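Local coordinates for protein UDP-4-amino-4,6-dideoxy-N-acetyl-beta-L-altrosamine transaminase (Helicobacter pylori, PDB 2FNU) that transfers an amino group from glutamate to a UDP-linked 4-keto sugar, the second step in making pseudaminic acid for flagellin, at residues B[125-137]-B[276-288]. Residues are numbered along the deposited sequence; the frame is centred on the assembly and turned at random.
Sequences IVSVDYAGKSVEV and LLKDKSSNHLYPI
Ser281 OG faces the backbone of Gly132, 3.5 Å from Gly132 C, and is gripped by two groups: Asn283 N donates to it nearly straight (166°), closing an ST turn, and a water 2.8 Å from Ser281 OG bridges it to Ala131 O. With OG anti to the backbone N (chi1 166°), this small hydroxyl reaches across while still serving its own turn. Ser282 OG lies 3.3 Å from Gly132 CA and hydrogen-bonds to His157 O; Gly132, lacking a side chain, leaves room for both serine hydroxyls, and its positive phi (103°) suits glycine. Beside this polar patch, the compact methyl of Ala131 rests against both Leu285 and Pro287, its CB 3.8 Å from Leu285 CB. Pro287 CG also meets Tyr130 CE1 obliquely, while the tyrosine hydroxyl hydrogen-bonds to His315 O, of a substrate-binding residue. At the outer end, the extended Lys133 chain slides past Leu277 CD2, carrying NZ to a salt bridge with Asp106 and to a water shared with Leu276 O. The turn following strand 122-128 of the seven-stranded cofactor-binding sheet thus packs against the loop entering strand 286-290, where His284 touches the cofactor-attachment lysine, Lys183 (unattached here), and strand 344-347 flanks Tyr130, Leu285 and Pro287.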
loop_
_atom_site.group_PDB
_atom_site.type_symbol
_atom_site.label_atom_id
_atom_site.label_comp_id
_atom_site.label_asym_id
_atom_site.label_seq_id
_atom_site.Cartn_x
_atom_site.Cartn_y
_atom_site.Cartn_z
ATOM N N ILE B 125 -11.801 -21.994 2.718
ATOM C CA ILE B 125 -11.773 -22.116 1.258
ATOM C C ILE B 125 -11.757 -20.694 0.686
ATOM O O ILE B 125 -12.573 -19.872 1.108
ATOM C CB ILE B 125 -12.991 -22.903 0.723
ATOM C CG1 ILE B 125 -13.002 -24.314 1.340
ATOM C CG2 ILE B 125 -12.983 -22.950 -0.820
ATOM C CD1 ILE B 125 -14.159 -25.191 0.865
ATOM N N VAL B 126 -10.835 -20.411 -0.245
ATOM C CA VAL B 126 -10.818 -19.109 -0.930
ATOM C C VAL B 126 -11.169 -19.339 -2.402
ATOM O O VAL B 126 -10.388 -19.956 -3.131
ATOM C CB VAL B 126 -9.427 -18.420 -0.853
ATOM C CG1 VAL B 126 -9.420 -17.131 -1.711
ATOM C CG2 VAL B 126 -9.062 -18.112 0.599
ATOM N N SER B 127 -12.341 -18.864 -2.822
ATOM C CA SER B 127 -12.744 -18.935 -4.226
ATOM C C SER B 127 -12.449 -17.602 -4.920
ATOM O O SER B 127 -12.231 -16.583 -4.253
ATOM C CB SER B 127 -14.238 -19.270 -4.354
ATOM O OG SER B 127 -15.028 -18.304 -3.660
ATOM N N VAL B 128 -12.472 -17.635 -6.248
ATOM C CA VAL B 128 -12.269 -16.451 -7.084
ATOM C C VAL B 128 -13.386 -16.394 -8.128
ATOM O O VAL B 128 -13.683 -17.403 -8.789
ATOM C CB VAL B 128 -10.924 -16.557 -7.832
ATOM C CG1 VAL B 128 -10.760 -15.424 -8.869
ATOM C CG2 VAL B 128 -9.784 -16.530 -6.819
ATOM N N ASP B 129 -13.994 -15.221 -8.297
ATOM C CA ASP B 129 -15.037 -15.059 -9.313
ATOM C C ASP B 129 -14.315 -14.724 -10.608
ATOM O O ASP B 129 -14.056 -13.555 -10.919
ATOM C CB ASP B 129 -16.001 -13.956 -8.893
ATOM C CG ASP B 129 -16.652 -14.240 -7.556
ATOM O OD1 ASP B 129 -17.055 -15.407 -7.318
ATOM O OD2 ASP B 129 -16.735 -13.313 -6.730
ATOM N N TYR B 130 -13.961 -15.765 -11.361
ATOM C CA TYR B 130 -13.123 -15.572 -12.534
ATOM C C TYR B 130 -13.852 -14.773 -13.611
ATOM O O TYR B 130 -14.961 -15.135 -14.022
ATOM C CB TYR B 130 -12.688 -16.932 -13.086
ATOM C CG TYR B 130 -11.855 -16.815 -14.341
ATOM C CD1 TYR B 130 -12.459 -16.831 -15.593
ATOM C CD2 TYR B 130 -10.480 -16.680 -14.266
ATOM C CE1 TYR B 130 -11.717 -16.713 -16.751
ATOM C CE2 TYR B 130 -9.709 -16.562 -15.422
ATOM C CZ TYR B 130 -10.345 -16.569 -16.657
ATOM O OH TYR B 130 -9.602 -16.470 -17.815
ATOM N N ALA B 131 -13.185 -13.703 -14.079
ATOM C CA ALA B 131 -13.706 -12.800 -15.113
ATOM C C ALA B 131 -14.889 -11.970 -14.653
ATOM O O ALA B 131 -15.452 -11.213 -15.442
ATOM C CB ALA B 131 -14.051 -13.563 -16.425
ATOM N N GLY B 132 -15.246 -12.102 -13.373
ATOM C CA GLY B 132 -16.463 -11.498 -12.843
ATOM C C GLY B 132 -17.607 -12.458 -12.637
ATOM O O GLY B 132 -18.611 -12.098 -12.024
ATOM N N LYS B 133 -17.473 -13.694 -13.109
ATOM C CA LYS B 133 -18.566 -14.651 -12.967
ATOM C C LYS B 133 -18.578 -15.226 -11.553
ATOM O O LYS B 133 -17.599 -15.830 -11.108
ATOM C CB LYS B 133 -18.427 -15.781 -13.985
ATOM C CG LYS B 133 -19.578 -16.779 -13.903
ATOM C CD LYS B 133 -19.385 -17.917 -14.902
ATOM C CE LYS B 133 -20.650 -18.731 -15.066
ATOM N NZ LYS B 133 -20.441 -19.742 -16.162
ATOM N N SER B 134 -19.700 -15.062 -10.849
ATOM C CA SER B 134 -19.796 -15.620 -9.493
ATOM C C SER B 134 -19.585 -17.120 -9.506
ATOM O O SER B 134 -20.113 -17.831 -10.374
ATOM C CB SER B 134 -21.171 -15.314 -8.883
ATOM O OG SER B 134 -21.282 -15.908 -7.592
ATOM N N VAL B 135 -18.832 -17.606 -8.513
ATOM C CA VAL B 135 -18.777 -19.043 -8.267
ATOM C C VAL B 135 -20.125 -19.539 -7.753
ATOM O O VAL B 135 -21.061 -18.745 -7.541
ATOM C CB VAL B 135 -17.689 -19.379 -7.239
ATOM C CG1 VAL B 135 -16.338 -18.805 -7.701
ATOM C CG2 VAL B 135 -18.056 -18.821 -5.844
ATOM N N GLU B 136 -20.232 -20.857 -7.564
ATOM C CA GLU B 136 -21.459 -21.460 -7.066
ATOM C C GLU B 136 -21.558 -21.263 -5.561
ATOM O O GLU B 136 -21.189 -22.128 -4.750
ATOM C CB GLU B 136 -21.523 -22.937 -7.473
ATOM C CG GLU B 136 -21.915 -23.117 -8.927
ATOM C CD GLU B 136 -23.290 -22.534 -9.208
ATOM O OE1 GLU B 136 -23.406 -21.671 -10.094
ATOM O OE2 GLU B 136 -24.244 -22.897 -8.490
ATOM N N VAL B 137 -22.033 -20.076 -5.199
ATOM C CA VAL B 137 -21.965 -19.597 -3.832
ATOM C C VAL B 137 -22.695 -20.499 -2.820
ATOM O O VAL B 137 -22.165 -20.764 -1.740
ATOM C CB VAL B 137 -22.475 -18.124 -3.763
ATOM C CG1 VAL B 137 -22.968 -17.773 -2.371
ATOM C CG2 VAL B 137 -21.362 -17.161 -4.234
ATOM N N LEU B 276 -22.753 -18.174 -21.753
ATOM C CA LEU B 276 -23.143 -19.180 -20.771
ATOM C C LEU B 276 -23.548 -18.590 -19.419
ATOM O O LEU B 276 -23.945 -19.328 -18.511
ATOM C CB LEU B 276 -22.013 -20.192 -20.590
ATOM C CG LEU B 276 -21.527 -20.817 -21.905
ATOM C CD1 LEU B 276 -20.303 -21.696 -21.632
ATOM C CD2 LEU B 276 -22.637 -21.606 -22.643
ATOM N N LEU B 277 -23.446 -17.270 -19.275
ATOM C CA LEU B 277 -23.776 -16.629 -17.994
ATOM C C LEU B 277 -25.242 -16.838 -17.630
ATOM O O LEU B 277 -26.116 -16.777 -18.499
ATOM C CB LEU B 277 -23.497 -15.133 -18.055
ATOM C CG LEU B 277 -22.046 -14.657 -18.120
ATOM C CD1 LEU B 277 -22.048 -13.150 -18.289
ATOM C CD2 LEU B 277 -21.308 -15.046 -16.860
ATOM N N LYS B 278 -25.497 -17.034 -16.336
ATOM C CA LYS B 278 -26.862 -17.172 -15.810
ATOM C C LYS B 278 -27.230 -16.009 -14.898
ATOM O O LYS B 278 -28.388 -15.864 -14.512
ATOM C CB LYS B 278 -27.012 -18.498 -15.062
ATOM C CG LYS B 278 -26.951 -19.705 -15.994
ATOM C CD LYS B 278 -27.035 -21.016 -15.225
ATOM C CE LYS B 278 -27.017 -22.207 -16.179
ATOM N NZ LYS B 278 -26.984 -23.506 -15.453
ATOM N N ASP B 279 -26.249 -15.180 -14.558
ATOM C CA ASP B 279 -26.504 -13.973 -13.776
ATOM C C ASP B 279 -25.693 -12.844 -14.379
ATOM O O ASP B 279 -24.773 -13.082 -15.181
ATOM C CB ASP B 279 -26.083 -14.145 -12.310
ATOM C CG ASP B 279 -27.222 -14.643 -11.418
ATOM O OD1 ASP B 279 -28.209 -13.883 -11.165
ATOM O OD2 ASP B 279 -27.094 -15.779 -10.936
ATOM N N LYS B 280 -26.034 -11.618 -14.005
ATOM C CA LYS B 280 -25.260 -10.449 -14.435
ATOM C C LYS B 280 -23.825 -10.566 -13.954
ATOM O O LYS B 280 -23.578 -10.955 -12.805
ATOM C CB LYS B 280 -25.846 -9.176 -13.863
ATOM C CG LYS B 280 -27.123 -8.705 -14.503
ATOM C CD LYS B 280 -27.318 -7.233 -14.113
ATOM C CE LYS B 280 -28.736 -6.748 -14.224
ATOM N NZ LYS B 280 -28.768 -5.335 -13.724
ATOM N N SER B 281 -22.879 -10.254 -14.843
ATOM C CA SER B 281 -21.451 -10.260 -14.513
ATOM C C SER B 281 -20.870 -8.876 -14.728
ATOM O O SER B 281 -21.343 -8.115 -15.588
ATOM C CB SER B 281 -20.685 -11.242 -15.415
ATOM O OG SER B 281 -19.263 -11.045 -15.350
ATOM N N SER B 282 -19.816 -8.569 -13.964
ATOM C CA SER B 282 -19.089 -7.318 -14.143
ATOM C C SER B 282 -18.464 -7.241 -15.542
ATOM O O SER B 282 -18.139 -6.159 -16.028
ATOM C CB SER B 282 -17.975 -7.245 -13.102
ATOM O OG SER B 282 -17.003 -8.249 -13.379
ATOM N N ASN B 283 -18.245 -8.392 -16.169
ATOM C CA ASN B 283 -17.569 -8.454 -17.471
ATOM C C ASN B 283 -16.176 -7.844 -17.408
ATOM O O ASN B 283 -15.758 -7.135 -18.319
ATOM C CB ASN B 283 -18.380 -7.744 -18.571
ATOM C CG ASN B 283 -19.695 -8.437 -18.864
ATOM O OD1 ASN B 283 -20.775 -7.821 -18.821
ATOM N ND2 ASN B 283 -19.620 -9.721 -19.150
ATOM N N HIS B 284 -15.457 -8.113 -16.314
ATOM C CA HIS B 284 -14.076 -7.637 -16.244
ATOM C C HIS B 284 -13.244 -8.153 -17.413
ATOM O O HIS B 284 -12.440 -7.387 -17.996
ATOM C CB HIS B 284 -13.416 -7.993 -14.902
ATOM C CG HIS B 284 -11.960 -7.693 -14.878
ATOM N ND1 HIS B 284 -11.454 -6.455 -15.228
ATOM C CD2 HIS B 284 -10.892 -8.470 -14.591
ATOM C CE1 HIS B 284 -10.133 -6.489 -15.160
ATOM N NE2 HIS B 284 -9.767 -7.700 -14.778
ATOM N N LEU B 285 -13.410 -9.446 -17.719
ATOM C CA LEU B 285 -12.739 -10.071 -18.874
ATOM C C LEU B 285 -13.760 -10.587 -19.864
ATOM O O LEU B 285 -14.911 -10.878 -19.479
ATOM C CB LEU B 285 -11.863 -11.259 -18.462
ATOM C CG LEU B 285 -10.805 -11.055 -17.378
ATOM C CD1 LEU B 285 -10.115 -12.380 -16.978
ATOM C CD2 LEU B 285 -9.760 -10.049 -17.837
ATOM N N TYR B 286 -13.327 -10.739 -21.115
ATOM C CA TYR B 286 -14.107 -11.476 -22.115
ATOM C C TYR B 286 -13.233 -12.655 -22.557
ATOM O O TYR B 286 -12.403 -12.502 -23.462
ATOM C CB TYR B 286 -14.449 -10.595 -23.331
ATOM C CG TYR B 286 -15.343 -11.312 -24.306
ATOM C CD1 TYR B 286 -16.734 -11.240 -24.179
ATOM C CD2 TYR B 286 -14.800 -12.111 -25.318
ATOM C CE1 TYR B 286 -17.582 -11.921 -25.077
ATOM C CE2 TYR B 286 -15.633 -12.799 -26.192
ATOM C CZ TYR B 286 -17.011 -12.694 -26.067
ATOM O OH TYR B 286 -17.845 -13.368 -26.937
ATOM N N PRO B 287 -13.344 -13.804 -21.867
ATOM C CA PRO B 287 -12.533 -14.979 -22.209
ATOM C C PRO B 287 -13.089 -15.780 -23.371
ATOM O O PRO B 287 -14.308 -15.987 -23.473
ATOM C CB PRO B 287 -12.601 -15.857 -20.937
ATOM C CG PRO B 287 -13.239 -14.979 -19.876
ATOM C CD PRO B 287 -14.132 -14.024 -20.641
ATOM N N ILE B 288 -12.179 -16.241 -24.226
ATOM C CA ILE B 288 -12.537 -17.268 -25.201
ATOM C C ILE B 288 -11.647 -18.485 -24.953
ATOM O O ILE B 288 -10.496 -18.331 -24.501
ATOM C CB ILE B 288 -12.384 -16.777 -26.673
ATOM C CG1 ILE B 288 -10.912 -16.444 -26.985
ATOM C CG2 ILE B 288 -13.325 -15.602 -26.955
ATOM C CD1 ILE B 288 -10.654 -16.075 -28.471
HETATM O O HOH W 1 -17.867 -12.921 -16.861
HETATM O O HOH W 2 -22.868 -20.865 -16.591
HETATM O O HOH W 3 -22.111 -13.697 -11.840
#